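Local coordinates for aminotransferase TlmJ (Streptoalloteichus hindustanus, PDB 5UID), which probably catalyses a pyridoxal 5'-phosphate-dependent transamination, as a member of the DegT/DnrJ/EryC1 aminotransferase family, at residues G136-L141 against R170-L175. Sequence-based numbering, arbitrary orientation.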
# COMPACT_ATOMS: atom_id res chain seq x y z
N GLY A 136 20.42 -5.90 -11.78
CA GLY A 136 20.25 -7.33 -11.91
C GLY A 136 21.52 -8.12 -11.66
O GLY A 136 21.43 -9.34 -11.43
N TYR A 137 22.67 -7.48 -11.70
CA TYR A 137 23.93 -8.13 -11.36
C TYR A 137 23.95 -8.45 -9.87
O TYR A 137 23.80 -7.53 -9.06
CB TYR A 137 25.12 -7.24 -11.71
CG TYR A 137 25.55 -7.26 -13.16
CD1 TYR A 137 24.63 -7.18 -14.19
CD2 TYR A 137 26.90 -7.35 -13.49
CE1 TYR A 137 25.03 -7.19 -15.52
CE2 TYR A 137 27.32 -7.36 -14.81
CZ TYR A 137 26.38 -7.28 -15.82
OH TYR A 137 26.79 -7.29 -17.13
N PRO A 138 24.12 -9.71 -9.48
CA PRO A 138 24.18 -10.01 -8.04
C PRO A 138 25.37 -9.38 -7.33
O PRO A 138 25.27 -9.07 -6.14
CB PRO A 138 24.25 -11.54 -8.01
CG PRO A 138 23.66 -11.98 -9.31
CD PRO A 138 24.06 -10.93 -10.30
N GLY A 139 26.49 -9.20 -8.02
CA GLY A 139 27.63 -8.55 -7.41
C GLY A 139 28.37 -9.47 -6.44
O GLY A 139 28.46 -10.68 -6.65
N ASP A 140 28.89 -8.87 -5.37
CA ASP A 140 29.62 -9.60 -4.34
C ASP A 140 28.68 -10.19 -3.29
O ASP A 140 29.03 -10.26 -2.10
CB ASP A 140 30.64 -8.68 -3.69
CG ASP A 140 31.87 -9.42 -3.20
OD1 ASP A 140 32.08 -10.57 -3.64
OD2 ASP A 140 32.62 -8.86 -2.37
N LEU A 141 27.50 -10.64 -3.71
CA LEU A 141 26.46 -11.05 -2.77
C LEU A 141 26.92 -12.20 -1.88
O LEU A 141 26.62 -12.22 -0.68
CB LEU A 141 25.19 -11.44 -3.53
CG LEU A 141 24.05 -12.01 -2.68
CD1 LEU A 141 23.58 -11.00 -1.64
CD2 LEU A 141 22.89 -12.44 -3.58
N ARG A 170 21.10 -20.28 -7.33
CA ARG A 170 20.35 -19.81 -6.18
C ARG A 170 19.84 -18.40 -6.44
O ARG A 170 20.61 -17.52 -6.84
CB ARG A 170 21.22 -19.83 -4.92
CG ARG A 170 21.55 -21.23 -4.43
CD ARG A 170 22.24 -21.19 -3.08
NE ARG A 170 21.47 -20.44 -2.10
CZ ARG A 170 21.82 -20.30 -0.82
NH1 ARG A 170 21.05 -19.60 0.01
NH2 ARG A 170 22.93 -20.86 -0.37
N ALA A 171 18.55 -18.19 -6.20
CA ALA A 171 17.92 -16.92 -6.54
C ALA A 171 18.39 -15.81 -5.60
O ALA A 171 18.52 -16.01 -4.39
CB ALA A 171 16.40 -17.06 -6.48
N CYS A 172 18.65 -14.64 -6.18
CA CYS A 172 18.91 -13.46 -5.37
C CYS A 172 17.70 -13.17 -4.48
O CYS A 172 16.55 -13.33 -4.90
CB CYS A 172 19.21 -12.25 -6.26
SG CYS A 172 20.76 -12.39 -7.19
N GLY A 173 17.97 -12.76 -3.25
CA GLY A 173 16.94 -12.62 -2.25
C GLY A 173 16.76 -13.82 -1.35
O GLY A 173 15.94 -13.76 -0.42
N THR A 174 17.49 -14.90 -1.59
CA THR A 174 17.43 -16.09 -0.76
C THR A 174 18.76 -16.43 -0.10
O THR A 174 18.86 -17.47 0.57
CB THR A 174 16.96 -17.30 -1.59
OG1 THR A 174 17.93 -17.59 -2.60
CG2 THR A 174 15.61 -17.01 -2.25
N LEU A 175 19.78 -15.59 -0.26
CA LEU A 175 21.08 -15.86 0.34
C LEU A 175 21.23 -15.22 1.71
O LEU A 175 21.97 -15.74 2.55
CB LEU A 175 22.21 -15.38 -0.57
CG LEU A 175 22.66 -16.30 -1.71
CD1 LEU A 175 21.59 -16.45 -2.78
CD2 LEU A 175 23.96 -15.79 -2.31
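The thiol of Cys172 fits against the ring of Pro138, with SG 3.6 Å from CG and nearly as near to CB, so that the sulfur rests against the CB-CG side of the pyrrolidine. Leu141 supplies the other wall of this hollow: its CD2 comes to 4.2 Å from Cys172 SG, and the sulfur is the bump received by a notch between proline and leucine. The same methyl works in two directions, because Leu141 CD2 also lies 3.7 Å from Leu175 CD2, where the two leucines meet at an oblique angle. Leu141 reaches both partners because its CG stands anti to the backbone N (chi1 175°), extending the branch from the first turn of helix 141-151 toward the opposing loop. Cys172 sits at a corner of the type II turn from Ala171 to Thr174, and Leu175 follows it directly, so that both side chains point toward the other segment. Thr174 N closes that turn on Ala171 O at 3.2 Å, and Gly173 takes its positive-phi position. Glu157, in strand 155-158 of the large mixed sheet, accepts a hydrogen bond from Gly173 N. The contact thus ties the loop between strand 126-132 and helix 141-151 to the turn leading out of strand 170-171, within the large domain built on that seven-stranded sheet, as in fold type I PLP enzymes. No hydrogen bond or salt bridge crosses between the two segments; with carbon and sulfur alone at the interface, cohesion here rests on complementary shape and the burial of apolar surface.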